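Local structure of Lmo1340 protein (Listeria monocytogenes, 4NLM) at residues W53-K56 with D57-L60; Y140-D143 with E144-E147; T277-K281 with N282-T286. The protein is of unknown function but folds as a YqgU-like six-bladed beta propeller and is probably a lipid-modified surface protein of the bacterium. All coordinates share one frame; numbering follows the deposited sequence.

The three contacts are local turns set in separate sheets of the beta propeller and come in series along the chain. Contact 1 closes the hairpin between strands 47-55 and 58-65, and contact 2 connects strand 137-141 to strand 148-155, each joining the first two strands of a four-stranded sheet; contact 3 leads into strand 284-289, the first of a three-stranded one. Their centres form a nearly even triangle, 19 Å between contacts 1 and 2, 18 Å between 1 and 3, and 19 Å between 2 and 3, and each lies 12 to 15 Å from the centre of the chain. Nearest atoms stay about 6 to 9 Å apart, so the contacts do not touch; each shapes a turn of a different sheet.

Contact 1 (W53-K56 with D57-L60)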
ATOM      1  N   TRP A  53       2.230 -10.266  -0.056  1.00  9.03           N
ATOM      2  CA  TRP A  53       1.740 -11.606  -0.256  1.00  8.68           C
ATOM      3  C   TRP A  53       1.644 -11.948  -1.743  1.00  8.78           C
ATOM      4  O   TRP A  53       1.269 -11.117  -2.564  1.00 10.85           O
ATOM      5  CB  TRP A  53       0.321 -11.751   0.305  1.00  9.13           C
ATOM      6  CG  TRP A  53       0.264 -11.583   1.799  1.00  9.01           C
ATOM      7  CD1 TRP A  53      -0.187 -10.496   2.471  1.00  9.45           C
ATOM      8  CD2 TRP A  53       0.584 -12.557   2.763  1.00  9.33           C
ATOM      9  NE1 TRP A  53      -0.149 -10.721   3.820  1.00  9.55           N
ATOM     10  CE2 TRP A  53       0.362 -11.971   4.029  1.00  9.86           C
ATOM     11  CE3 TRP A  53       1.067 -13.857   2.703  1.00 10.12           C
ATOM     12  CZ2 TRP A  53       0.578 -12.663   5.216  1.00 10.81           C
ATOM     13  CZ3 TRP A  53       1.323 -14.517   3.862  1.00 10.60           C
ATOM     14  CH2 TRP A  53       1.067 -13.923   5.114  1.00 11.43           C
ATOM     15  N   LEU A  54       1.954 -13.201  -2.049  1.00  9.65           N
ATOM     16  CA  LEU A  54       1.668 -13.770  -3.380  1.00 10.33           C
ATOM     17  C   LEU A  54       0.531 -14.774  -3.373  1.00 10.61           C
ATOM     18  O   LEU A  54      -0.085 -15.007  -4.421  1.00 12.68           O
ATOM     19  CB  LEU A  54       2.917 -14.413  -3.971  1.00 10.77           C
ATOM     20  CG  LEU A  54       4.068 -13.457  -4.276  1.00  9.78           C
ATOM     21  CD1 LEU A  54       5.256 -14.234  -4.787  1.00 11.92           C
ATOM     22  CD2 LEU A  54       3.651 -12.389  -5.252  1.00 11.17           C
ATOM     23  N   SER A  55       0.255 -15.358  -2.204  1.00 11.13           N
ATOM     24  CA  SER A  55      -0.814 -16.340  -2.037  1.00 12.25           C
ATOM     25  C   SER A  55      -1.052 -16.449  -0.544  1.00 10.79           C
ATOM     26  O   SER A  55      -0.351 -15.833   0.233  1.00 11.53           O
ATOM     27  CB  SER A  55      -0.389 -17.696  -2.581  1.00 12.71           C
ATOM     28  OG  SER A  55       0.520 -18.384  -1.748  1.00 14.36           O
ATOM     29  N   LYS A  56      -1.983 -17.305  -0.131  1.00 12.19           N
ATOM     30  CA  LYS A  56      -2.257 -17.437   1.294  1.00 12.51           C
ATOM     31  C   LYS A  56      -1.055 -17.977   2.060  1.00 12.73           C
ATOM     32  O   LYS A  56      -0.974 -17.805   3.273  1.00 13.70           O
ATOM     33  CB  LYS A  56      -3.486 -18.291   1.590  1.00 14.56           C
ATOM     34  CG  LYS A  56      -3.352 -19.717   1.182  1.00 17.63           C
ATOM     35  CD  LYS A  56      -4.614 -20.489   1.514  1.00 24.96           C
ATOM     36  CE  LYS A  56      -4.516 -21.912   1.028  1.00 29.13           C
ATOM     37  NZ  LYS A  56      -5.716 -22.702   1.421  1.00 41.98           N
ATOM     38  N   ASP A  57      -0.165 -18.682   1.370  1.00 12.65           N
ATOM     39  CA  ASP A  57       0.988 -19.248   2.065  1.00 13.93           C
ATOM     40  C   ASP A  57       2.322 -18.836   1.511  1.00 11.93           C
ATOM     41  O   ASP A  57       3.328 -19.503   1.786  1.00 12.82           O
ATOM     42  CB  ASP A  57       0.923 -20.760   2.191  1.00 20.77           C
ATOM     43  CG  ASP A  57       0.878 -21.457   0.887  1.00 23.12           C
ATOM     44  OD1 ASP A  57       0.882 -20.793  -0.135  1.00 22.35           O
ATOM     45  OD2 ASP A  57       0.789 -22.713   0.886  1.00 35.96           O
ATOM     46  N   SER A  58       2.397 -17.718   0.787  1.00 11.05           N
ATOM     47  CA  SER A  58       3.689 -17.317   0.236  1.00 11.35           C
ATOM     48  C   SER A  58       3.782 -15.830   0.041  1.00 10.52           C
ATOM     49  O   SER A  58       2.759 -15.150  -0.095  1.00 10.25           O
ATOM     50  CB  SER A  58       3.986 -18.049  -1.055  1.00 12.37           C
ATOM     51  OG  SER A  58       3.095 -17.614  -2.065  1.00 13.26           O
ATOM     52  N   VAL A  59       5.036 -15.354   0.022  1.00 10.07           N
ATOM     53  CA  VAL A  59       5.328 -13.948  -0.075  1.00  9.32           C
ATOM     54  C   VAL A  59       6.372 -13.711  -1.163  1.00  8.55           C
ATOM     55  O   VAL A  59       7.057 -14.633  -1.585  1.00  9.44           O
ATOM     56  CB  VAL A  59       5.836 -13.366   1.258  1.00  9.52           C
ATOM     57  CG1 VAL A  59       4.758 -13.552   2.309  1.00  9.74           C
ATOM     58  CG2 VAL A  59       7.190 -13.956   1.669  1.00 10.26           C
ATOM     59  N   LEU A  60       6.438 -12.455  -1.600  1.00  9.00           N
ATOM     60  CA  LEU A  60       7.477 -11.990  -2.510  1.00  8.44           C
ATOM     61  C   LEU A  60       8.678 -11.454  -1.705  1.00  8.53           C
ATOM     62  O   LEU A  60       8.524 -10.499  -1.001  1.00  9.52           O
ATOM     63  CB  LEU A  60       6.914 -10.911  -3.444  1.00  9.20           C
ATOM     64  CG  LEU A  60       7.890 -10.317  -4.450  1.00  9.87           C
ATOM     65  CD1 LEU A  60       8.456 -11.379  -5.345  1.00 11.51           C
ATOM     66  CD2 LEU A  60       7.237  -9.206  -5.244  1.00 10.48           C
TER
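Trp53 and Val59 form a non-hydrogen-bonded antiparallel pair, and Ser55 and Ser58 the hydrogen-bonded pair beside it, at the closed end of the hairpin made by strands 47-55 and 58-65. A type I beta turn runs from Ser55 to Ser58. The register slips by one residue between the two pairs because Leu54 and Ser55 both face Ser58, a classic beta bulge. Its signature is Ser58 O, which accepts from Leu54 N at 2.9 Å and from Ser55 N at 3.3 Å, both donors coming from the same face of the carbonyl plane. The return bond, Ser58 N to Ser55 O, is straight but long and weak at 3.4 Å.

Among the side chains, Trp53 places indole CE3 3.7 Å from Val59 CG1, obliquely, while Ser58 O lies at the ring edge. The other end of the indole is held by Leu327 O, which accepts from NE1. Leu54 reaches across the hairpin, its CG 3.9 Å from Leu60 CB. Ser55 OG sits between its backbone N and carbonyl carbon (chi1 75°), which brings it to Asp57, where it donates to OD1 at 2.9 Å, nearly along the carboxylate C-O axis. Ser58 OG, 2.7 Å from Ser55 OG, is hydrogen-bonded to Glu73 OE2.

One carbonyl therefore serves two amides and fixes the bulge, and a hydroxyl-to-carboxylate bond spans the turn. Ser58 OG joins the hairpin end to strand 68-75 through Glu73, while Ser55 OG bonds within the turn; Trp53 and Leu54 join it to neighbouring strands through apolar contacts.

Contact 2 (Y140-D143 with E144-E147); sequences YWND and ESPE
Asn142 and Pro146 face each other across a tight loop of the beta propeller, in the connection from strand 137-141 to strand 148-155; their CA atoms are 5.0 Å apart. Asn142 OD1 receives the amides of residues i+2 and i+3, an Asx-type arrangement in which the i+3 bond is the sounder.

In these side-chain amide bonds, Asn142 OD1 accepts from Ser145 N at 2.9 Å, with the donor well above the amide plane, and from Glu144 N in a bent, weak bond. CG anti to the backbone N (chi1 -171°) carries the amide forward to these two N-H groups. The other end of the amide is also held: ND2 donates to Gly186 O, and Ser145 OG bonds Asp187 OD1, so the loop is tied to the loop between strands 182-184 and 189-194 through both residues.

A weaker polar contact is made by the backbone: Pro146 CA lies 3.2 Å from Asn142 O, a bent CA-H...O contact. Apolar contact is slight. Pro146 CB lies 4.2 Å from Trp141 CD1, and the indole otherwise packs on Ser97, Pro98 and Leu104.

The indole N-H provides the remaining bond. Trp141 NE1 donates to Pro146 O at 2.8 Å with an N-H...O angle of 163°, the oxygen sitting at the ring edge only 5° out of the indole plane.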
ATOM      1  N   TYR A 140      -0.411   3.485  -8.970  1.00 11.07           N
ATOM      2  CA  TYR A 140      -1.744   3.070  -8.539  1.00 11.03           C
ATOM      3  C   TYR A 140      -2.249   2.045  -9.531  1.00 10.48           C
ATOM      4  O   TYR A 140      -2.594   2.389 -10.669  1.00 10.77           O
ATOM      5  CB  TYR A 140      -2.670   4.274  -8.486  1.00 12.11           C
ATOM      6  CG  TYR A 140      -2.203   5.308  -7.499  1.00 12.82           C
ATOM      7  CD1 TYR A 140      -2.554   5.230  -6.173  1.00 14.42           C
ATOM      8  CD2 TYR A 140      -1.357   6.320  -7.874  1.00 13.50           C
ATOM      9  CE1 TYR A 140      -2.128   6.151  -5.249  1.00 15.89           C
ATOM     10  CE2 TYR A 140      -0.898   7.240  -6.952  1.00 15.68           C
ATOM     11  CZ  TYR A 140      -1.310   7.152  -5.645  1.00 15.83           C
ATOM     12  OH  TYR A 140      -0.880   8.042  -4.701  1.00 18.57           O
ATOM     13  N   TRP A 141      -2.309   0.796  -9.108  1.00 10.96           N
ATOM     14  CA  TRP A 141      -2.715  -0.290 -10.004  1.00 10.90           C
ATOM     15  C   TRP A 141      -4.233  -0.458  -9.926  1.00 11.79           C
ATOM     16  O   TRP A 141      -4.755  -0.649  -8.849  1.00 15.51           O
ATOM     17  CB  TRP A 141      -2.031  -1.582  -9.575  1.00 11.93           C
ATOM     18  CG  TRP A 141      -1.798  -2.578 -10.676  1.00 10.81           C
ATOM     19  CD1 TRP A 141      -2.611  -2.891 -11.715  1.00 11.42           C
ATOM     20  CD2 TRP A 141      -0.605  -3.363 -10.831  1.00 10.98           C
ATOM     21  NE1 TRP A 141      -2.017  -3.825 -12.482  1.00 11.66           N
ATOM     22  CE2 TRP A 141      -0.779  -4.131 -11.985  1.00 12.02           C
ATOM     23  CE3 TRP A 141       0.593  -3.493 -10.088  1.00 10.98           C
ATOM     24  CZ2 TRP A 141       0.182  -4.995 -12.452  1.00 11.20           C
ATOM     25  CZ3 TRP A 141       1.517  -4.372 -10.530  1.00 11.63           C
ATOM     26  CH2 TRP A 141       1.338  -5.080 -11.718  1.00 12.30           C
ATOM     27  N   ASN A 142      -4.941  -0.432 -11.050  1.00 10.80           N
ATOM     28  CA  ASN A 142      -6.396  -0.526 -11.094  1.00 12.39           C
ATOM     29  C   ASN A 142      -6.862  -1.925 -10.732  1.00 12.98           C
ATOM     30  O   ASN A 142      -6.528  -2.873 -11.395  1.00 15.14           O
ATOM     31  CB  ASN A 142      -6.834  -0.088 -12.497  1.00 13.80           C
ATOM     32  CG  ASN A 142      -8.331   0.087 -12.646  1.00 15.14           C
ATOM     33  OD1 ASN A 142      -9.133  -0.700 -12.154  1.00 21.30           O
ATOM     34  ND2 ASN A 142      -8.710   1.114 -13.363  1.00 16.94           N
ATOM     35  N   ASP A 143      -7.598  -2.022  -9.634  1.00 14.80           N
ATOM     36  CA  ASP A 143      -8.075  -3.306  -9.154  1.00 17.98           C
ATOM     37  C   ASP A 143      -9.132  -3.922 -10.080  1.00 18.34           C
ATOM     38  O   ASP A 143      -9.179  -5.134 -10.233  1.00 23.92           O
ATOM     39  CB  ASP A 143      -8.669  -3.190  -7.738  1.00 18.77           C
ATOM     40  CG  ASP A 143      -7.637  -2.803  -6.664  1.00 20.67           C
ATOM     41  OD1 ASP A 143      -6.426  -2.919  -6.895  1.00 25.13           O
ATOM     42  OD2 ASP A 143      -8.034  -2.378  -5.554  1.00 24.74           O
ATOM     43  N   GLU A 144      -9.977  -3.106 -10.693  1.00 18.31           N
ATOM     44  CA  GLU A 144     -11.037  -3.624 -11.563  1.00 19.38           C
ATOM     45  C   GLU A 144     -10.560  -4.025 -12.953  1.00 18.90           C
ATOM     46  O   GLU A 144     -11.065  -4.969 -13.564  1.00 22.14           O
ATOM     47  CB  GLU A 144     -12.141  -2.581 -11.687  1.00 23.33           C
ATOM     48  CG  GLU A 144     -12.975  -2.443 -10.419  1.00 35.94           C
ATOM     49  CD  GLU A 144     -14.320  -1.762 -10.637  1.00 37.57           C
ATOM     50  OE1 GLU A 144     -14.792  -1.675 -11.794  1.00 45.94           O
ATOM     51  OE2 GLU A 144     -14.929  -1.336  -9.633  1.00 50.41           O
ATOM     52  N   SER A 145      -9.608  -3.262 -13.457  1.00 17.30           N
ATOM     53  CA  SER A 145      -9.037  -3.463 -14.775  1.00 18.19           C
ATOM     54  C   SER A 145      -7.538  -3.435 -14.586  1.00 15.28           C
ATOM     55  O   SER A 145      -6.877  -2.413 -14.831  1.00 16.11           O
ATOM     56  CB  SER A 145      -9.496  -2.352 -15.723  1.00 21.56           C
ATOM     57  OG  SER A 145     -10.910  -2.332 -15.771  1.00 22.77           O
ATOM     58  N   PRO A 146      -6.955  -4.579 -14.199  1.00 15.31           N
ATOM     59  CA  PRO A 146      -5.529  -4.558 -13.887  1.00 15.11           C
ATOM     60  C   PRO A 146      -4.553  -4.444 -15.072  1.00 14.16           C
ATOM     61  O   PRO A 146      -3.325  -4.497 -14.869  1.00 15.25           O
ATOM     62  CB  PRO A 146      -5.338  -5.816 -13.037  1.00 17.20           C
ATOM     63  CG  PRO A 146      -6.401  -6.730 -13.542  1.00 20.90           C
ATOM     64  CD  PRO A 146      -7.583  -5.846 -13.817  1.00 19.69           C
ATOM     65  N   GLU A 147      -5.091  -4.194 -16.249  1.00 13.94           N
ATOM     66  CA  GLU A 147      -4.279  -3.836 -17.378  1.00 16.20           C
ATOM     67  C   GLU A 147      -3.817  -2.359 -17.254  1.00 13.86           C
ATOM     68  O   GLU A 147      -2.959  -1.884 -18.014  1.00 16.01           O
ATOM     69  CB  GLU A 147      -5.082  -4.024 -18.657  1.00 20.22           C
ATOM     70  CG  GLU A 147      -5.371  -5.494 -19.019  1.00 27.89           C
ATOM     71  CD  GLU A 147      -6.503  -6.197 -18.257  1.00 28.28           C
ATOM     72  OE1 GLU A 147      -7.374  -5.537 -17.648  1.00 20.56           O
ATOM     73  OE2 GLU A 147      -6.569  -7.452 -18.299  1.00 34.48           O
TER

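Contact 3 (T277-K281 with N282-T286)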
ATOM      1  N   THR A 277      -3.895  -1.684   3.995  1.00  9.31           N
ATOM      2  CA  THR A 277      -4.511  -1.228   2.761  1.00 10.76           C
ATOM      3  C   THR A 277      -5.423  -2.259   2.122  1.00 11.90           C
ATOM      4  O   THR A 277      -6.264  -1.908   1.313  1.00 14.74           O
ATOM      5  CB  THR A 277      -3.411  -0.803   1.778  1.00 12.99           C
ATOM      6  OG1 THR A 277      -2.533  -1.904   1.560  1.00 16.22           O
ATOM      7  CG2 THR A 277      -2.639   0.413   2.292  1.00 14.79           C
ATOM      8  N   ASN A 278      -5.285  -3.509   2.522  0.50 10.59           N
ATOM      9  CA  ASN A 278      -6.087  -4.568   1.995  0.50 10.37           C
ATOM     10  C   ASN A 278      -7.348  -4.780   2.844  0.50 12.30           C
ATOM     11  O   ASN A 278      -7.533  -5.832   3.447  0.50 15.81           O
ATOM     12  CB  ASN A 278      -5.230  -5.821   1.947  0.50 11.14           C
ATOM     13  CG  ASN A 278      -5.810  -6.882   1.047  0.50 12.64           C
ATOM     14  OD1 ASN A 278      -5.967  -6.691  -0.185  0.50 11.94           O
ATOM     15  ND2 ASN A 278      -6.113  -8.025   1.640  0.50 12.57           N
ATOM     16  N   PHE A 279      -8.162  -3.741   2.975  1.00 13.41           N
ATOM     17  CA  PHE A 279      -9.386  -3.813   3.764  1.00 12.96           C
ATOM     18  C   PHE A 279     -10.603  -4.143   2.916  1.00 13.48           C
ATOM     19  O   PHE A 279     -10.574  -4.059   1.680  1.00 15.05           O
ATOM     20  CB  PHE A 279      -9.598  -2.506   4.559  1.00 12.82           C
ATOM     21  CG  PHE A 279      -9.738  -1.269   3.711  1.00 10.87           C
ATOM     22  CD1 PHE A 279     -10.966  -0.933   3.134  1.00 12.68           C
ATOM     23  CD2 PHE A 279      -8.662  -0.441   3.463  1.00 10.60           C
ATOM     24  CE1 PHE A 279     -11.085   0.221   2.392  1.00 12.94           C
ATOM     25  CE2 PHE A 279      -8.796   0.677   2.680  1.00 11.97           C
ATOM     26  CZ  PHE A 279     -10.004   1.003   2.140  1.00 12.07           C
ATOM     27  N   ASP A 280     -11.668  -4.543   3.607  1.00 15.48           N
ATOM     28  CA  ASP A 280     -12.915  -4.832   2.952  1.00 16.96           C
ATOM     29  C   ASP A 280     -14.086  -4.511   3.894  1.00 16.70           C
ATOM     30  O   ASP A 280     -13.889  -4.030   4.999  1.00 16.12           O
ATOM     31  CB  ASP A 280     -12.921  -6.264   2.408  1.00 23.38           C
ATOM     32  CG  ASP A 280     -12.809  -7.314   3.491  1.00 26.34           C
ATOM     33  OD1 ASP A 280     -13.455  -7.169   4.533  1.00 19.42           O
ATOM     34  OD2 ASP A 280     -12.097  -8.315   3.281  1.00 40.00           O
ATOM     35  N   LYS A 281     -15.304  -4.804   3.458  0.50 17.14           N
ATOM     36  CA  LYS A 281     -16.495  -4.466   4.223  0.50 19.71           C
ATOM     37  C   LYS A 281     -16.527  -5.089   5.616  0.50 14.96           C
ATOM     38  O   LYS A 281     -17.254  -4.610   6.472  0.50 15.07           O
ATOM     39  CB  LYS A 281     -17.739  -4.941   3.481  0.50 23.18           C
ATOM     40  CG  LYS A 281     -17.814  -6.452   3.413  0.50 22.57           C
ATOM     41  CD  LYS A 281     -19.069  -6.884   2.659  0.50 28.95           C
ATOM     42  CE  LYS A 281     -19.147  -8.396   2.451  0.50 28.65           C
ATOM     43  NZ  LYS A 281     -20.420  -8.843   1.819  0.50 40.83           N
ATOM     44  N   ASN A 282     -15.795  -6.186   5.813  1.00 14.91           N
ATOM     45  CA  ASN A 282     -15.745  -6.860   7.116  1.00 15.87           C
ATOM     46  C   ASN A 282     -14.451  -6.817   7.915  1.00 15.48           C
ATOM     47  O   ASN A 282     -14.446  -7.295   9.054  1.00 16.42           O
ATOM     48  CB  ASN A 282     -16.114  -8.332   6.943  1.00 18.22           C
ATOM     49  CG  ASN A 282     -17.533  -8.544   6.489  1.00 22.00           C
ATOM     50  OD1 ASN A 282     -17.816  -9.119   5.439  1.00 25.70           O
ATOM     51  ND2 ASN A 282     -18.430  -8.047   7.270  1.00 23.70           N
ATOM     52  N   THR A 283     -13.389  -6.288   7.331  1.00 14.97           N
ATOM     53  CA  THR A 283     -12.099  -6.296   8.015  1.00 14.72           C
ATOM     54  C   THR A 283     -11.333  -5.045   7.663  1.00 13.09           C
ATOM     55  O   THR A 283     -10.965  -4.817   6.512  1.00 16.08           O
ATOM     56  CB  THR A 283     -11.238  -7.545   7.654  1.00 17.88           C
ATOM     57  OG1 THR A 283     -11.950  -8.765   7.946  1.00 24.97           O
ATOM     58  CG2 THR A 283      -9.936  -7.560   8.406  1.00 19.41           C
ATOM     59  N   PHE A 284     -11.109  -4.238   8.688  1.00 10.39           N
ATOM     60  CA  PHE A 284     -10.258  -3.059   8.596  1.00  9.73           C
ATOM     61  C   PHE A 284      -9.330  -3.105   9.810  1.00  9.19           C
ATOM     62  O   PHE A 284      -9.764  -3.017  10.948  1.00 12.40           O
ATOM     63  CB  PHE A 284     -11.052  -1.779   8.584  1.00 10.43           C
ATOM     64  CG  PHE A 284     -10.194  -0.551   8.551  1.00 10.51           C
ATOM     65  CD1 PHE A 284      -9.548  -0.155   7.397  1.00 11.30           C
ATOM     66  CD2 PHE A 284     -10.019   0.215   9.678  1.00 10.51           C
ATOM     67  CE1 PHE A 284      -8.743   0.970   7.361  1.00 12.32           C
ATOM     68  CE2 PHE A 284      -9.216   1.355   9.644  1.00 11.16           C
ATOM     69  CZ  PHE A 284      -8.577   1.721   8.497  1.00 11.43           C
ATOM     70  N   LEU A 285      -8.056  -3.305   9.539  1.00  8.52           N
ATOM     71  CA  LEU A 285      -7.025  -3.391  10.605  1.00  9.03           C
ATOM     72  C   LEU A 285      -6.262  -2.105  10.702  1.00  8.14           C
ATOM     73  O   LEU A 285      -5.783  -1.585   9.699  1.00  8.81           O
ATOM     74  CB  LEU A 285      -6.026  -4.477  10.244  1.00 10.10           C
ATOM     75  CG  LEU A 285      -6.552  -5.894  10.120  1.00 14.17           C
ATOM     76  CD1 LEU A 285      -5.550  -6.820   9.453  1.00 16.15           C
ATOM     77  CD2 LEU A 285      -6.914  -6.413  11.478  1.00 23.70           C
ATOM     78  N   THR A 286      -6.149  -1.578  11.920  1.00  8.82           N
ATOM     79  CA  THR A 286      -5.397  -0.341  12.125  1.00  8.76           C
ATOM     80  C   THR A 286      -4.779  -0.316  13.504  1.00  8.22           C
ATOM     81  O   THR A 286      -5.319  -0.886  14.458  1.00  9.72           O
ATOM     82  CB  THR A 286      -6.303   0.904  11.976  1.00  9.38           C
ATOM     83  OG1 THR A 286      -5.543   2.107  12.063  1.00 10.48           O
ATOM     84  CG2 THR A 286      -7.471   0.900  12.936  1.00 11.55           C
TER
HETATM   85  O   HOH W   1     -12.976  -9.659   5.796  1.00 29.43           O
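Asp280 and Thr283 are the ends of a type I beta turn that leads into strand 284-289. Asp280 N donates to Thr283 O at 3.0 Å, and Thr283 N returns a longer bond to Asp280 O from above the carbonyl plane.

The side chain of Asp280 can be followed outward. CB sets CG between the backbone N and the carbonyl carbon (chi1 63°), which swings the carboxylate over the turn. CG lies 3.9 Å from Asn282 N. OD1 does the bonding: it accepts from Asn282 N at 2.8 Å, on the anti side and 17° out of the carboxylate plane, and weakly, through a strongly bent bond, from Thr283 N, which also donates to Asp280 O. A water donates to OD1 and lies 2.5 Å from Thr283 OG1, unusually short for a hydrogen bond, so the bridge it makes between the two side chains is given with reserve. OD2, the other branch, lies 3.0 Å from that same water.

On the strand side of the turn, Phe279 CB sits 3.7 Å from Phe284 CD1, at the edge of the Phe284 ring and in its plane. The two side chains run side by side, yet the rings are turned at 75° with centroids 5.7 Å apart, an offset edge-to-face pair in which Phe284 presents its edge to the face of Phe279. Phe284 also meets the rings of Phe248 and Phe275, and both phenylalanines rest on Leu234 of strand 232-238. Beyond Asp280, the Asn282 amide is held by Asp308 OD1, which accepts from ND2.

One sound and one weak amide bond and a water meet on OD1, which fixes the carboxylate over the turn, while the aromatic pair beside it ties the turn to the apolar interior between neighbouring strands.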